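Local atomic coordinates of 4'-phospho-dehydrooxetanocin synthase (PDB entry 5UL3), a protein that catalyses the oxidative ring contraction of dAMP to an oxetane aldehyde in oxetanocin A biosynthesis, using cobalamin, a [4Fe-4S] cluster and S-adenosylmethionine. Residues Leu61-Asp66 / His71-Asn76. Numbering follows the deposited sequence.
Sequences LYVIED and HVFSPN. With EDO (1,2-ethanediol), chain O.
From CB to NE2, the side chain of His71 runs from Val63 to the carboxylate of Glu65. Its CB faces CB of Val63 at 4.1 Å. With CG turned away from the carbonyl carbon (chi1 -55°), the ring is directed toward Glu65, where the chain turns a corner; CD2 passes 3.7 Å from Val63 O. At the tip, NE2 donates a nearly straight hydrogen bond (175°) of 2.7 Å to Glu65 OE2, taken on the anti lone pair. Carboxylate and ring planes are only 13° apart, and the acceptor lies in the ring plane. On the other ring nitrogen, ND1 is hydrogen-bonded to Tyr102 OH, so the imidazole has bonds at both nitrogens, which should restrain the rotation of the ring. Strands 60-64 and 69-73 form an antiparallel beta hairpin, the two inner strands of a four-stranded antiparallel sheet whose outer strands are 49-53 and 102-106, well away from the cobalamin and cluster sites. Leu61 and Phe73 exchange two backbone hydrogen bonds, as do Val63 and His71. On the face carrying His71, CG2 of Val63 meets the edge of the Phe73 ring at CE1 (3.7 Å), and Leu14 and Leu17 of helix 7-21 also touch this phenyl. Tyr62 and Val72, a non-hydrogen-bonded pair, project side by side from the opposite face; Val72 CG1 approaches Tyr62 CE2 to 3.6 Å, while the phenol OH is hydrogen-bonded to Gln151 OE1 and Asn82 ND2.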
loop_
_atom_site.group_PDB
_atom_site.type_symbol
_atom_site.label_atom_id
_atom_site.label_comp_id
_atom_site.label_asym_id
_atom_site.label_seq_id
_atom_site.Cartn_x
_atom_site.Cartn_y
_atom_site.Cartn_z
ATOM N N LEU A 61 16.860 13.466 25.790
ATOM C CA LEU A 61 17.440 14.798 25.687
ATOM C C LEU A 61 18.865 14.788 26.234
ATOM O O LEU A 61 19.106 14.275 27.332
ATOM C CB LEU A 61 16.590 15.813 26.460
ATOM C CG LEU A 61 17.169 17.216 26.580
ATOM C CD1 LEU A 61 17.270 17.884 25.221
ATOM C CD2 LEU A 61 16.314 18.046 27.532
ATOM N N TYR A 62 19.798 15.323 25.455
ATOM C CA TYR A 62 21.155 15.595 25.910
ATOM C C TYR A 62 21.295 17.096 26.111
ATOM O O TYR A 62 20.994 17.878 25.205
ATOM C CB TYR A 62 22.198 15.101 24.903
ATOM C CG TYR A 62 22.037 13.644 24.570
ATOM C CD1 TYR A 62 21.140 13.226 23.587
ATOM C CD2 TYR A 62 22.778 12.680 25.241
ATOM C CE1 TYR A 62 20.989 11.862 23.296
ATOM C CE2 TYR A 62 22.636 11.336 24.952
ATOM C CZ TYR A 62 21.747 10.934 23.983
ATOM O OH TYR A 62 21.622 9.588 23.728
ATOM N N VAL A 63 21.731 17.494 27.295
ATOM C CA VAL A 63 22.063 18.884 27.575
ATOM C C VAL A 63 23.577 18.944 27.703
ATOM O O VAL A 63 24.145 18.381 28.644
ATOM C CB VAL A 63 21.372 19.401 28.844
ATOM C CG1 VAL A 63 21.570 20.918 28.963
ATOM C CG2 VAL A 63 19.893 19.049 28.814
ATOM N N ILE A 64 24.234 19.574 26.734
ATOM C CA ILE A 64 25.688 19.665 26.716
ATOM C C ILE A 64 26.068 20.976 27.399
ATOM O O ILE A 64 25.944 22.049 26.809
ATOM C CB ILE A 64 26.241 19.592 25.294
ATOM C CG1 ILE A 64 25.851 18.259 24.636
ATOM C CG2 ILE A 64 27.750 19.759 25.318
ATOM C CD1 ILE A 64 26.348 18.122 23.214
ATOM N N GLU A 65 26.523 20.887 28.655
ATOM C CA GLU A 65 27.037 22.070 29.348
ATOM C C GLU A 65 28.314 22.536 28.672
ATOM O O GLU A 65 28.368 23.642 28.132
ATOM C CB GLU A 65 27.293 21.786 30.824
ATOM C CG GLU A 65 26.095 22.028 31.712
ATOM C CD GLU A 65 26.485 22.167 33.169
ATOM O OE1 GLU A 65 27.387 22.982 33.463
ATOM O OE2 GLU A 65 25.903 21.457 34.016
ATOM N N ASP A 66 29.315 21.654 28.619
ATOM C CA ASP A 66 30.310 21.623 27.548
ATOM C C ASP A 66 30.645 20.154 27.272
ATOM O O ASP A 66 29.945 19.243 27.728
ATOM C CB ASP A 66 31.536 22.488 27.890
ATOM C CG ASP A 66 32.405 21.901 28.996
ATOM O OD1 ASP A 66 32.005 20.925 29.664
ATOM O OD2 ASP A 66 33.513 22.439 29.195
ATOM N N HIS A 71 24.589 16.176 30.362
ATOM C CA HIS A 71 23.433 15.617 31.057
ATOM C C HIS A 71 22.575 14.839 30.073
ATOM O O HIS A 71 22.391 15.272 28.938
ATOM C CB HIS A 71 22.572 16.714 31.676
ATOM C CG HIS A 71 23.318 17.630 32.592
ATOM N ND1 HIS A 71 23.390 17.425 33.953
ATOM C CD2 HIS A 71 24.011 18.764 32.342
ATOM C CE1 HIS A 71 24.109 18.389 34.500
ATOM N NE2 HIS A 71 24.495 19.215 33.545
ATOM N N VAL A 72 22.021 13.721 30.526
ATOM C CA VAL A 72 21.174 12.884 29.682
ATOM C C VAL A 72 19.882 12.595 30.435
ATOM O O VAL A 72 19.916 12.054 31.548
ATOM C CB VAL A 72 21.874 11.573 29.282
ATOM C CG1 VAL A 72 21.054 10.839 28.203
ATOM C CG2 VAL A 72 23.292 11.848 28.785
ATOM N N PHE A 73 18.745 12.922 29.809
ATOM C CA PHE A 73 17.409 12.709 30.362
ATOM C C PHE A 73 16.649 11.711 29.502
ATOM O O PHE A 73 16.532 11.909 28.286
ATOM C CB PHE A 73 16.612 14.017 30.395
ATOM C CG PHE A 73 17.206 15.078 31.289
ATOM C CD1 PHE A 73 18.127 15.989 30.793
ATOM C CD2 PHE A 73 16.816 15.180 32.619
ATOM C CE1 PHE A 73 18.671 16.977 31.622
ATOM C CE2 PHE A 73 17.356 16.158 33.449
ATOM C CZ PHE A 73 18.278 17.052 32.948
ATOM N N SER A 74 16.100 10.675 30.128
ATOM C CA SER A 74 15.347 9.636 29.421
ATOM C C SER A 74 14.076 9.343 30.203
ATOM O O SER A 74 13.990 8.346 30.926
ATOM C CB SER A 74 16.199 8.380 29.227
ATOM O OG SER A 74 15.488 7.384 28.521
ATOM N N PRO A 75 13.053 10.190 30.059
ATOM C CA PRO A 75 11.879 10.084 30.940
ATOM C C PRO A 75 11.035 8.853 30.702
ATOM O O PRO A 75 10.278 8.464 31.602
ATOM C CB PRO A 75 11.089 11.359 30.635
ATOM C CG PRO A 75 11.567 11.829 29.327
ATOM C CD PRO A 75 12.982 11.334 29.147
ATOM N N ASN A 76 11.128 8.229 29.529
ATOM C CA ASN A 76 10.258 7.119 29.153
ATOM C C ASN A 76 10.944 5.768 29.176
ATOM O O ASN A 76 10.273 4.752 28.975
ATOM C CB ASN A 76 9.672 7.362 27.750
ATOM C CG ASN A 76 8.884 8.644 27.678
ATOM O OD1 ASN A 76 8.435 9.149 28.703
ATOM N ND2 ASN A 76 8.709 9.185 26.469
HETATM C C1 EDO O . 10.657 8.886 34.759
HETATM O O1 EDO O . 10.445 10.063 33.967
HETATM C C2 EDO O . 9.332 8.132 34.789
HETATM O O2 EDO O . 9.481 6.885 35.477
#